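Local coordinates for protein D-hydantoinase (Ralstonia pickettii, PDB 1NFG) that probably catalyses the stereospecific hydrolysis of the cyclic amide bond of D-hydantoin derivatives, using two zinc ions per subunit, at residues L165-K170 against S176-H181; R221-A226 against A231-V236; A101-K106 against Y121-L126. One frame throughout, in Å; residues are numbered along the deposited sequence.

Interaction 1: residues L165-K170 against S176-H181; sequences LKTLDK and SLVMVH. With ZN (zinc ion), chain F.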
# COMPACT_ATOMS: atom_id res chain seq x y z
N LEU A 165 14.45 18.29 -13.19
CA LEU A 165 15.49 18.22 -12.17
C LEU A 165 16.22 19.56 -12.07
O LEU A 165 16.58 20.00 -10.97
CB LEU A 165 16.47 17.10 -12.51
CG LEU A 165 16.02 15.68 -12.18
CD1 LEU A 165 16.74 14.66 -13.04
CD2 LEU A 165 16.26 15.42 -10.70
N LYS A 166 16.46 20.21 -13.21
CA LYS A 166 17.15 21.50 -13.21
C LYS A 166 16.25 22.56 -12.58
O LYS A 166 16.72 23.42 -11.84
CB LYS A 166 17.54 21.91 -14.63
CG LYS A 166 18.85 21.27 -15.08
CD LYS A 166 19.35 21.79 -16.43
CE LYS A 166 18.59 21.18 -17.60
NZ LYS A 166 19.33 21.40 -18.87
N THR A 167 14.96 22.47 -12.89
CA THR A 167 13.98 23.40 -12.34
C THR A 167 13.85 23.17 -10.83
O THR A 167 13.86 24.13 -10.06
CB THR A 167 12.60 23.21 -12.99
OG1 THR A 167 12.72 23.39 -14.41
CG2 THR A 167 11.61 24.22 -12.45
N LEU A 168 13.74 21.91 -10.42
CA LEU A 168 13.63 21.59 -9.00
C LEU A 168 14.85 22.15 -8.28
O LEU A 168 14.75 22.69 -7.17
CB LEU A 168 13.56 20.08 -8.76
CG LEU A 168 12.25 19.31 -8.53
CD1 LEU A 168 11.14 20.26 -8.12
CD2 LEU A 168 11.86 18.57 -9.78
N ASP A 169 16.01 22.02 -8.92
CA ASP A 169 17.25 22.49 -8.33
C ASP A 169 17.30 24.01 -8.17
O ASP A 169 17.74 24.52 -7.14
CB ASP A 169 18.43 21.98 -9.15
CG ASP A 169 19.76 22.28 -8.50
OD1 ASP A 169 20.26 23.41 -8.66
OD2 ASP A 169 20.30 21.38 -7.81
N LYS A 170 16.85 24.74 -9.20
CA LYS A 170 16.84 26.20 -9.15
C LYS A 170 15.84 26.70 -8.10
O LYS A 170 16.10 27.69 -7.41
CB LYS A 170 16.46 26.77 -10.52
CG LYS A 170 17.61 26.85 -11.51
CD LYS A 170 18.75 27.70 -10.96
CE LYS A 170 19.85 27.90 -11.99
NZ LYS A 170 21.06 28.53 -11.40
N SER A 176 11.91 28.72 -4.21
CA SER A 176 10.68 28.73 -4.98
C SER A 176 10.00 27.37 -4.95
O SER A 176 10.56 26.40 -4.45
CB SER A 176 10.96 29.13 -6.43
OG SER A 176 11.44 30.47 -6.48
N LEU A 177 8.80 27.31 -5.50
CA LEU A 177 8.04 26.07 -5.54
C LEU A 177 7.75 25.61 -6.96
O LEU A 177 7.17 26.35 -7.76
CB LEU A 177 6.71 26.25 -4.79
CG LEU A 177 5.76 25.05 -4.81
CD1 LEU A 177 6.33 23.95 -3.96
CD2 LEU A 177 4.39 25.47 -4.31
N VAL A 178 8.15 24.39 -7.29
CA VAL A 178 7.91 23.86 -8.61
C VAL A 178 6.51 23.24 -8.69
O VAL A 178 6.12 22.47 -7.83
CB VAL A 178 8.95 22.79 -8.99
CG1 VAL A 178 8.62 22.19 -10.34
CG2 VAL A 178 10.34 23.40 -9.01
N MET A 179 5.77 23.60 -9.73
CA MET A 179 4.44 23.08 -9.96
C MET A 179 4.54 22.22 -11.21
O MET A 179 5.34 22.51 -12.10
CB MET A 179 3.46 24.22 -10.21
CG MET A 179 3.42 25.24 -9.09
SD MET A 179 2.25 26.54 -9.48
CE MET A 179 3.35 27.70 -10.09
N VAL A 180 3.74 21.16 -11.30
CA VAL A 180 3.82 20.30 -12.46
C VAL A 180 2.52 19.66 -12.92
O VAL A 180 1.72 19.21 -12.11
CB VAL A 180 4.88 19.18 -12.24
CG1 VAL A 180 4.60 18.45 -10.96
CG2 VAL A 180 4.85 18.20 -13.40
N HIS A 181 2.34 19.64 -14.24
CA HIS A 181 1.19 19.01 -14.88
C HIS A 181 1.72 17.59 -15.08
O HIS A 181 2.58 17.36 -15.93
CB HIS A 181 0.93 19.68 -16.22
CG HIS A 181 -0.08 18.98 -17.07
ND1 HIS A 181 -1.33 19.50 -17.31
CD2 HIS A 181 -0.02 17.80 -17.74
CE1 HIS A 181 -2.00 18.68 -18.11
NE2 HIS A 181 -1.23 17.64 -18.38
ZN ZN F . -2.73 21.37 -16.81
O HOH W 1 -4.63 21.61 -17.86
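Before it reaches Val178, whose side chain meets Thr167 and Leu168 of the helix, segment 176-181 starts at Ser176. The hydroxyl OG of Ser176 is hydrogen-bonded to Thr174 OG1, at the end of the same helix 161-174. Leu177 turns its side chain away from the helix and packs on Tyr234. Val178 follows, pointing at the helix, and makes every close contact with segment 165-170. Its CG2 lies anti to the carbonyl carbon, beside the backbone N, and from there it meets Leu168 CD1 at 3.4 Å. The same CG2 is 3.7 Å from the backbone oxygen Thr167 O, and it approaches Thr167 CG2 at 3.8 Å. The other branch, CG1, sits 3.9 Å from Leu168 CD1, so the leucine methyl reaches both arms of the valine. The leucine and valine side chains run at roughly a right angle to each other. Of the Thr167 side chain the methyl CG2 does the touching; OG1 is hydrogen-bonded to Thr163 O. This is the return from helix to strand in a TIM barrel, the helix covering the outer side of strand 178-180. Met179 points away from the helix and packs on Ser146 and Tyr234. Val180 packs against Ile233 and Ile235 of the next strand and Ala222 of helix 212-229. Next comes His181. Its ND1 binds the zinc ion at 2.4 Å, with a water 2.2 Å from the metal, while Glu183 OE1 holds NE2 and helps fix the ring. His237 and the carboxylated Lys148 belong to this zinc site too.

Interaction 2: residues R221-A226 against A231-V236; sequences RALALA and APIYIV
A helix-to-strand return of the TIM barrel brings Ala222, Leu223 and Ala226 of helix 212-229 against Ile233 and Ile235 of strand 233-235. Helix 221-226 and strand 233-235 run nearly antiparallel, at 172°, their axes 9.3 Å apart at closest. Ile233 has the largest share on the strand side. Its long branch leaves anti to the backbone N (chi1 -173°) and extends to put CD1 3.9 Å from Ala222 CB, while the short branch CG2 meets Ala226 CB at 3.7 Å. Leu223 CD2 touches both isoleucines from the helix side: it is 3.6 Å from Ile233 CG2, the side chains crossing at about a right angle, and 3.5 Å from Ile235 CD1. Tyr234 points away from the helix, its OH hydrogen-bonded to Glu260. Farther out, Arg221 pairs with Asp161 and Glu217 of its own chain, close to the second subunit. The turn itself is closed by the backbone: Ala231 N donates to Ala226 O at 2.9 Å, with the donor tilted 25° from the carbonyl plane.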
# COMPACT_ATOMS: atom_id res chain seq x y z
N ARG A 221 6.58 9.92 -10.83
CA ARG A 221 7.90 10.31 -11.33
C ARG A 221 8.29 11.70 -10.84
O ARG A 221 9.39 11.91 -10.31
CB ARG A 221 7.88 10.26 -12.87
CG ARG A 221 9.20 10.64 -13.56
CD ARG A 221 9.37 9.80 -14.82
NE ARG A 221 8.16 9.77 -15.65
CZ ARG A 221 7.87 10.69 -16.57
NH1 ARG A 221 8.70 11.71 -16.80
NH2 ARG A 221 6.74 10.59 -17.27
N ALA A 222 7.38 12.66 -11.00
CA ALA A 222 7.65 14.02 -10.56
C ALA A 222 8.01 14.00 -9.07
O ALA A 222 9.03 14.54 -8.65
CB ALA A 222 6.44 14.90 -10.81
N LEU A 223 7.18 13.34 -8.27
CA LEU A 223 7.42 13.27 -6.83
C LEU A 223 8.75 12.60 -6.52
O LEU A 223 9.46 12.99 -5.58
CB LEU A 223 6.26 12.54 -6.14
CG LEU A 223 4.92 13.28 -6.26
CD1 LEU A 223 3.76 12.38 -5.87
CD2 LEU A 223 4.96 14.51 -5.39
N ALA A 224 9.11 11.58 -7.30
CA ALA A 224 10.37 10.87 -7.12
C ALA A 224 11.53 11.82 -7.39
O ALA A 224 12.52 11.86 -6.64
CB ALA A 224 10.44 9.68 -8.06
N LEU A 225 11.41 12.59 -8.47
CA LEU A 225 12.44 13.56 -8.83
C LEU A 225 12.56 14.62 -7.74
O LEU A 225 13.66 15.04 -7.38
CB LEU A 225 12.09 14.21 -10.18
CG LEU A 225 12.77 13.64 -11.43
CD1 LEU A 225 13.41 12.27 -11.15
CD2 LEU A 225 11.75 13.55 -12.56
N ALA A 226 11.42 15.05 -7.21
CA ALA A 226 11.42 16.04 -6.13
C ALA A 226 12.17 15.43 -4.94
O ALA A 226 12.96 16.11 -4.28
CB ALA A 226 10.00 16.40 -5.74
N ALA A 231 13.42 18.56 -2.81
CA ALA A 231 12.76 19.84 -2.96
C ALA A 231 11.25 19.72 -2.84
O ALA A 231 10.68 18.65 -3.05
CB ALA A 231 13.10 20.42 -4.32
N PRO A 232 10.58 20.82 -2.48
CA PRO A 232 9.13 20.79 -2.36
C PRO A 232 8.57 20.83 -3.78
O PRO A 232 9.17 21.43 -4.66
CB PRO A 232 8.82 22.06 -1.59
CG PRO A 232 9.91 22.99 -2.06
CD PRO A 232 11.13 22.11 -2.02
N ILE A 233 7.42 20.19 -3.99
CA ILE A 233 6.81 20.18 -5.31
C ILE A 233 5.30 20.26 -5.13
O ILE A 233 4.76 19.84 -4.11
CB ILE A 233 7.18 18.90 -6.09
CG1 ILE A 233 6.67 18.99 -7.52
CG2 ILE A 233 6.59 17.67 -5.41
CD1 ILE A 233 7.21 17.91 -8.42
N TYR A 234 4.62 20.82 -6.13
CA TYR A 234 3.18 21.00 -6.08
C TYR A 234 2.53 20.36 -7.30
O TYR A 234 2.77 20.79 -8.43
CB TYR A 234 2.89 22.50 -6.02
CG TYR A 234 1.44 22.91 -5.93
CD1 TYR A 234 0.63 22.97 -7.06
CD2 TYR A 234 0.89 23.32 -4.70
CE1 TYR A 234 -0.69 23.43 -6.98
CE2 TYR A 234 -0.43 23.79 -4.61
CZ TYR A 234 -1.21 23.84 -5.76
OH TYR A 234 -2.50 24.32 -5.68
N ILE A 235 1.72 19.34 -7.08
CA ILE A 235 1.06 18.67 -8.20
C ILE A 235 -0.28 19.33 -8.47
O ILE A 235 -1.19 19.28 -7.63
CB ILE A 235 0.87 17.14 -7.93
CG1 ILE A 235 2.17 16.38 -8.21
CG2 ILE A 235 -0.18 16.57 -8.89
CD1 ILE A 235 3.37 16.86 -7.48
N VAL A 236 -0.40 19.94 -9.64
CA VAL A 236 -1.65 20.59 -10.01
C VAL A 236 -2.67 19.55 -10.45
O VAL A 236 -2.32 18.45 -10.87
CB VAL A 236 -1.45 21.63 -11.17
CG1 VAL A 236 -0.39 22.64 -10.77
CG2 VAL A 236 -1.07 20.92 -12.46

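Interaction 3: residues A101-K106 against Y121-L126; sequences AEAVAK and YHIIVL
The ring of Tyr121 is the flat group of this contact, and Val104 approaches it obliquely, its CG1 4.1 Å from Tyr121 CE2. Trp107, one turn further along the helix, makes an edge-to-face pair with the tyrosine, and the ring of Phe449 meets it with the planes about 50° apart. The phenol oxygen is tied down separately, by a hydrogen bond between Tyr121 OH and Asp108 OD1, so helix 100-111, which brings Val104 and Trp107 to the ring, also holds its hydroxyl. Val104 has its CG1 anti to the backbone N (chi1 176°), which carries that methyl to the tyrosine. The contact joins helix 100-111 to strand 118-124, the second half of a beta-alpha-beta unit that starts with strand 85-93 and forms part of the TIM barrel. Two residues on from the tyrosine, Ile123 also points to the helix. Its CD1 stands 4.5 Å from Ala103 CB, a loose approach, and Cys92 of strand 85-93 packs on both of these residues. Leu100, Leu139 and Phe147 gather round Ile123 as well, so the isoleucine is buried among apolar neighbours although Ala103 offers it little. Between the two strand residues, His122 meets Phe91 with the ring planes about 35° apart, and both its nitrogens are engaged: ND1 with Ser146 OG, NE2 with the backbone oxygen of Val56. No hydrogen bond links the two segments, and the strand's own backbone pairs instead with Asp90 and Cys92 on one neighbour, and with Ser146.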
# COMPACT_ATOMS: atom_id res chain seq x y z
N ALA A 101 11.60 36.95 -18.82
CA ALA A 101 11.32 38.37 -18.68
C ALA A 101 10.39 38.81 -19.81
O ALA A 101 9.37 39.46 -19.56
CB ALA A 101 12.60 39.15 -18.71
N GLU A 102 10.73 38.45 -21.06
CA GLU A 102 9.90 38.81 -22.21
C GLU A 102 8.46 38.38 -21.92
O GLU A 102 7.51 39.08 -22.27
CB GLU A 102 10.40 38.13 -23.52
CG GLU A 102 11.66 38.73 -24.25
CD GLU A 102 11.76 38.32 -25.75
OE1 GLU A 102 10.76 38.49 -26.46
OE2 GLU A 102 12.83 37.83 -26.22
N ALA A 103 8.31 37.22 -21.27
CA ALA A 103 7.00 36.66 -20.94
C ALA A 103 6.27 37.47 -19.86
O ALA A 103 5.08 37.76 -19.99
CB ALA A 103 7.15 35.21 -20.49
N VAL A 104 6.99 37.81 -18.80
CA VAL A 104 6.39 38.59 -17.73
C VAL A 104 5.91 39.93 -18.29
O VAL A 104 4.79 40.36 -18.03
CB VAL A 104 7.40 38.87 -16.63
CG1 VAL A 104 6.78 39.76 -15.57
CG2 VAL A 104 7.88 37.55 -16.03
N ALA A 105 6.78 40.57 -19.06
CA ALA A 105 6.46 41.86 -19.68
C ALA A 105 5.18 41.72 -20.50
O ALA A 105 4.30 42.58 -20.45
CB ALA A 105 7.61 42.32 -20.57
N LYS A 106 5.09 40.63 -21.25
CA LYS A 106 3.91 40.38 -22.08
C LYS A 106 2.67 40.25 -21.20
O LYS A 106 1.59 40.75 -21.55
CB LYS A 106 4.09 39.10 -22.89
CG LYS A 106 2.91 38.77 -23.78
CD LYS A 106 3.22 37.56 -24.64
CE LYS A 106 2.09 37.27 -25.62
NZ LYS A 106 2.49 36.22 -26.61
N TYR A 121 1.63 35.99 -10.53
CA TYR A 121 1.98 35.13 -11.67
C TYR A 121 2.74 33.88 -11.30
O TYR A 121 3.53 33.87 -10.36
CB TYR A 121 2.88 35.85 -12.70
CG TYR A 121 2.41 37.14 -13.32
CD1 TYR A 121 1.06 37.36 -13.63
CD2 TYR A 121 3.33 38.14 -13.64
CE1 TYR A 121 0.66 38.54 -14.26
CE2 TYR A 121 2.94 39.32 -14.27
CZ TYR A 121 1.60 39.52 -14.57
OH TYR A 121 1.22 40.70 -15.16
N HIS A 122 2.50 32.82 -12.06
CA HIS A 122 3.25 31.58 -11.92
C HIS A 122 4.02 31.66 -13.23
O HIS A 122 3.49 32.18 -14.23
CB HIS A 122 2.38 30.33 -12.00
CG HIS A 122 1.41 30.18 -10.88
ND1 HIS A 122 1.80 30.08 -9.57
CD2 HIS A 122 0.06 30.05 -10.89
CE1 HIS A 122 0.74 29.90 -8.81
NE2 HIS A 122 -0.33 29.87 -9.59
N ILE A 123 5.25 31.16 -13.27
CA ILE A 123 5.97 31.22 -14.53
C ILE A 123 6.10 29.83 -15.16
O ILE A 123 6.63 28.91 -14.54
CB ILE A 123 7.37 31.85 -14.34
CG1 ILE A 123 8.05 32.00 -15.71
CG2 ILE A 123 8.21 31.02 -13.38
CD1 ILE A 123 7.20 32.73 -16.75
N ILE A 124 5.59 29.69 -16.38
CA ILE A 124 5.69 28.42 -17.10
C ILE A 124 6.98 28.39 -17.90
O ILE A 124 7.25 29.29 -18.69
CB ILE A 124 4.55 28.22 -18.10
CG1 ILE A 124 3.22 28.04 -17.38
CG2 ILE A 124 4.85 27.01 -18.96
CD1 ILE A 124 2.08 27.69 -18.30
N VAL A 125 7.78 27.35 -17.69
CA VAL A 125 9.03 27.19 -18.41
C VAL A 125 8.88 26.05 -19.42
O VAL A 125 8.90 24.88 -19.04
CB VAL A 125 10.17 26.85 -17.45
CG1 VAL A 125 11.47 26.69 -18.21
CG2 VAL A 125 10.29 27.93 -16.40
N LEU A 126 8.70 26.38 -20.69
CA LEU A 126 8.57 25.36 -21.72
C LEU A 126 9.71 25.36 -22.75
O LEU A 126 9.65 24.65 -23.75
CB LEU A 126 7.21 25.51 -22.42
CG LEU A 126 6.73 26.89 -22.85
CD1 LEU A 126 7.65 27.48 -23.92
CD2 LEU A 126 5.31 26.78 -23.37

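How the interactions relate
All three contacts lay a helix against a strand of the same TIM barrel, and along the chain they come in the order interaction 3, interaction 1, interaction 2. Interactions 1 and 2 are close, with centres 8 Å apart: strands 178-180 and 233-235 are parallel neighbours, probably hydrogen-bonded from Val178 O to Tyr234 N at 2.8 Å, and both contacts touch the second subunit. Interaction 3 lies about 15 Å from interaction 1, centre to centre, and 21 Å from interaction 2, and touches no other chain. Interaction 1 includes His181, while strand 233-235 leads into His237, so neighbouring helix-strand units deliver two ligands to one zinc.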